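Local coordinates for protein aldehyde dehydrogenase (Burkholderia vietnamiensis, PDB 5KF0) that probably oxidises aldehydes to carboxylic acids with a nicotinamide cofactor, at residues N261-D269 / F398-V408. Numbering follows the deposited sequence.
Sequences NAAAIVDAD and FDRFDDALARV
The carboxylate of Asp-267, which approaches the ring of Phe-401, is gripped through both oxygens: OD1 accepts hydrogen bonds from Thr-421 OG1 and His-426 ND1, while Ala-268 N donates to Asp-267 OD2 over 2.7 Å, approaching 40° out of the carboxylate plane. Three bonds fix the rotation of the group. The side chains of Asp-267 and Phe-401 cross at about a right angle, Asp-267 OD2 coming obliquely to 4.0 Å from Phe-401 CD1 with the two planes 32° apart.

Most of the remaining contact is apolar, with Ile-265 at its middle, and the two branches of this residue diverge. CG2, anti to the backbone N (chi1 -67° places CG1 beside that nitrogen), reaches Phe-398 CZ at 3.8 Å and, more loosely, Phe-401 CE1. The other branch extends toward the helix: Ile-265 CD1 touches Ala-404 CB, Leu-405 CD2 and Val-408 CG2, the last at 3.7 Å. Val-408 CG2 also meets Ala-263 CB at 3.7 Å, so one methyl bridges two alternate strand residues. Ala-404 CB sits 3.6 Å above the centre of one face of the Phe-398 ring; CE2 of that ring lies 3.6 Å from Val-266 O.

The axes of strand 263-266 and helix 401-408 are 9.4 Å apart and run nearly antiparallel. Strand 263-266 pairs in parallel with 298-302 and 416-420, and helix 401-409 connects parallel strands 392-398 and 416-420. This is a helix of a beta-alpha-beta crossover packed on its sheet, characteristic of the alpha/beta catalytic domain of aldehyde dehydrogenases.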
loop_
_atom_site.group_PDB
_atom_site.type_symbol
_atom_site.label_atom_id
_atom_site.label_comp_id
_atom_site.label_asym_id
_atom_site.label_seq_id
_atom_site.Cartn_x
_atom_site.Cartn_y
_atom_site.Cartn_z
ATOM N N ASN A 261 15.393 19.158 22.547
ATOM C CA ASN A 261 15.427 19.074 24.009
ATOM C C ASN A 261 14.278 18.174 24.468
ATOM O O ASN A 261 13.312 18.641 25.085
ATOM C CB ASN A 261 15.352 20.495 24.658
ATOM C CG ASN A 261 14.094 21.263 24.266
ATOM O OD1 ASN A 261 13.413 20.937 23.284
ATOM N ND2 ASN A 261 13.768 22.285 25.057
ATOM N N ALA A 262 14.404 16.875 24.193
ATOM C CA ALA A 262 13.263 15.968 24.277
ATOM C C ALA A 262 12.709 15.859 25.694
ATOM O O ALA A 262 13.454 15.858 26.679
ATOM C CB ALA A 262 13.657 14.579 23.763
ATOM N N ALA A 263 11.382 15.749 25.780
ATOM C CA ALA A 263 10.658 15.662 27.041
ATOM C C ALA A 263 10.002 14.295 27.225
ATOM O O ALA A 263 9.566 13.654 26.259
ATOM C CB ALA A 263 9.568 16.741 27.127
ATOM N N ALA A 264 9.889 13.884 28.491
ATOM C CA ALA A 264 9.084 12.729 28.878
ATOM C C ALA A 264 8.039 13.172 29.892
ATOM O O ALA A 264 8.369 13.883 30.849
ATOM C CB ALA A 264 9.952 11.627 29.490
ATOM N N ILE A 265 6.788 12.757 29.683
ATOM C CA ILE A 265 5.686 13.030 30.606
ATOM C C ILE A 265 5.398 11.771 31.407
ATOM O O ILE A 265 5.290 10.680 30.832
ATOM C CB ILE A 265 4.422 13.466 29.845
ATOM C CG1 ILE A 265 4.641 14.821 29.176
ATOM C CG2 ILE A 265 3.215 13.512 30.798
ATOM C CD1 ILE A 265 3.526 15.194 28.202
ATOM N N VAL A 266 5.253 11.919 32.728
ATOM C CA VAL A 266 4.837 10.829 33.612
ATOM C C VAL A 266 3.433 11.157 34.112
ATOM O O VAL A 266 3.245 12.099 34.893
ATOM C CB VAL A 266 5.806 10.636 34.785
ATOM C CG1 VAL A 266 5.336 9.472 35.667
ATOM C CG2 VAL A 266 7.239 10.409 34.267
ATOM N N ASP A 267 2.447 10.377 33.672
ATOM C CA ASP A 267 1.042 10.633 33.967
ATOM C C ASP A 267 0.679 10.173 35.381
ATOM O O ASP A 267 1.434 9.469 36.060
ATOM C CB ASP A 267 0.160 9.920 32.929
ATOM C CG ASP A 267 -1.198 10.573 32.734
ATOM O OD1 ASP A 267 -1.932 10.100 31.836
ATOM O OD2 ASP A 267 -1.548 11.539 33.454
ATOM N N ALA A 268 -0.523 10.570 35.803
ATOM C CA ALA A 268 -0.999 10.334 37.161
ATOM C C ALA A 268 -1.240 8.860 37.477
ATOM O O ALA A 268 -1.352 8.512 38.660
ATOM C CB ALA A 268 -2.288 11.135 37.383
ATOM N N ASP A 269 -1.313 7.992 36.462
ATOM C CA ASP A 269 -1.674 6.589 36.642
ATOM C C ASP A 269 -0.463 5.662 36.760
ATOM O O ASP A 269 -0.617 4.439 36.671
ATOM C CB ASP A 269 -2.582 6.123 35.489
ATOM C CG ASP A 269 -1.931 6.263 34.112
ATOM O OD1 ASP A 269 -0.761 6.690 34.017
ATOM O OD2 ASP A 269 -2.609 5.946 33.105
ATOM N N PHE A 398 3.473 19.010 36.895
ATOM C CA PHE A 398 2.243 19.517 36.283
ATOM C C PHE A 398 1.024 18.917 36.974
ATOM O O PHE A 398 1.110 17.882 37.641
ATOM C CB PHE A 398 2.174 19.222 34.774
ATOM C CG PHE A 398 1.945 17.770 34.438
ATOM C CD1 PHE A 398 0.659 17.283 34.208
ATOM C CD2 PHE A 398 3.021 16.893 34.334
ATOM C CE1 PHE A 398 0.453 15.936 33.889
ATOM C CE2 PHE A 398 2.824 15.551 34.007
ATOM C CZ PHE A 398 1.543 15.073 33.795
ATOM N N ASP A 399 -0.118 19.599 36.807
ATOM C CA ASP A 399 -1.428 19.175 37.302
ATOM C C ASP A 399 -2.338 18.663 36.198
ATOM O O ASP A 399 -3.013 17.642 36.369
ATOM C CB ASP A 399 -2.167 20.334 37.994
ATOM C CG ASP A 399 -1.462 20.846 39.207
ATOM O OD1 ASP A 399 -0.788 20.052 39.894
ATOM O OD2 ASP A 399 -1.601 22.053 39.484
ATOM N N ARG A 400 -2.406 19.381 35.082
ATOM C CA ARG A 400 -3.331 19.096 33.994
ATOM C C ARG A 400 -2.558 18.527 32.819
ATOM O O ARG A 400 -1.560 19.114 32.398
ATOM C CB ARG A 400 -4.063 20.362 33.538
ATOM C CG ARG A 400 -5.007 20.980 34.543
ATOM C CD ARG A 400 -5.757 22.160 33.909
ATOM N NE ARG A 400 -4.868 23.283 33.616
ATOM C CZ ARG A 400 -4.366 23.561 32.415
ATOM N NH1 ARG A 400 -4.663 22.798 31.367
ATOM N NH2 ARG A 400 -3.563 24.608 32.260
ATOM N N PHE A 401 -3.042 17.415 32.265
ATOM C CA PHE A 401 -2.336 16.780 31.153
ATOM C C PHE A 401 -2.118 17.744 29.986
ATOM O O PHE A 401 -1.045 17.747 29.371
ATOM C CB PHE A 401 -3.103 15.532 30.699
ATOM C CG PHE A 401 -2.326 14.648 29.763
ATOM C CD1 PHE A 401 -1.274 13.872 30.235
ATOM C CD2 PHE A 401 -2.651 14.585 28.414
ATOM C CE1 PHE A 401 -0.553 13.052 29.370
ATOM C CE2 PHE A 401 -1.936 13.770 27.545
ATOM C CZ PHE A 401 -0.879 13.005 28.023
ATOM N N ASP A 402 -3.115 18.580 29.674
ATOM C CA ASP A 402 -2.965 19.512 28.556
ATOM C C ASP A 402 -1.857 20.530 28.814
ATOM O O ASP A 402 -1.200 20.988 27.868
ATOM C CB ASP A 402 -4.285 20.238 28.289
ATOM C CG ASP A 402 -5.160 19.526 27.275
ATOM O OD1 ASP A 402 -4.791 18.423 26.820
ATOM O OD2 ASP A 402 -6.231 20.084 26.939
ATOM N N ASP A 403 -1.636 20.894 30.080
ATOM C CA ASP A 403 -0.527 21.782 30.415
ATOM C C ASP A 403 0.815 21.094 30.177
ATOM O O ASP A 403 1.765 21.720 29.699
ATOM C CB ASP A 403 -0.651 22.238 31.869
ATOM C CG ASP A 403 0.460 23.185 32.290
ATOM O OD1 ASP A 403 1.096 22.917 33.331
ATOM O OD2 ASP A 403 0.687 24.204 31.607
ATOM N N ALA A 404 0.919 19.809 30.530
ATOM C CA ALA A 404 2.131 19.058 30.221
ATOM C C ALA A 404 2.397 19.050 28.724
ATOM O O ALA A 404 3.537 19.258 28.285
ATOM C CB ALA A 404 2.014 17.625 30.750
ATOM N N LEU A 405 1.353 18.829 27.917
ATOM C CA LEU A 405 1.544 18.808 26.468
ATOM C C LEU A 405 2.019 20.165 25.964
ATOM O O LEU A 405 2.952 20.246 25.149
ATOM C CB LEU A 405 0.245 18.403 25.758
ATOM C CG LEU A 405 -0.319 17.016 26.086
ATOM C CD1 LEU A 405 -1.612 16.773 25.307
ATOM C CD2 LEU A 405 0.690 15.917 25.798
ATOM N N ALA A 406 1.395 21.242 26.442
ATOM C CA ALA A 406 1.800 22.581 26.030
ATOM C C ALA A 406 3.250 22.853 26.400
ATOM O O ALA A 406 3.978 23.513 25.651
ATOM C CB ALA A 406 0.880 23.624 26.660
ATOM N N ARG A 407 3.694 22.349 27.550
ATOM C CA ARG A 407 5.064 22.620 27.962
ATOM C C ARG A 407 6.066 21.781 27.173
ATOM O O ARG A 407 7.165 22.260 26.880
ATOM C CB ARG A 407 5.182 22.415 29.471
ATOM C CG ARG A 407 4.509 23.579 30.205
ATOM C CD ARG A 407 4.060 23.254 31.628
ATOM N NE ARG A 407 5.190 23.123 32.536
ATOM C CZ ARG A 407 5.092 22.683 33.789
ATOM N NH1 ARG A 407 3.912 22.323 34.283
ATOM N NH2 ARG A 407 6.177 22.592 34.543
ATOM N N VAL A 408 5.705 20.559 26.783
ATOM C CA VAL A 408 6.551 19.821 25.846
ATOM C C VAL A 408 6.726 20.625 24.559
ATOM O O VAL A 408 7.834 20.751 24.021
ATOM C CB VAL A 408 5.957 18.429 25.555
ATOM C CG1 VAL A 408 6.734 17.748 24.406
ATOM C CG2 VAL A 408 5.969 17.553 26.816
#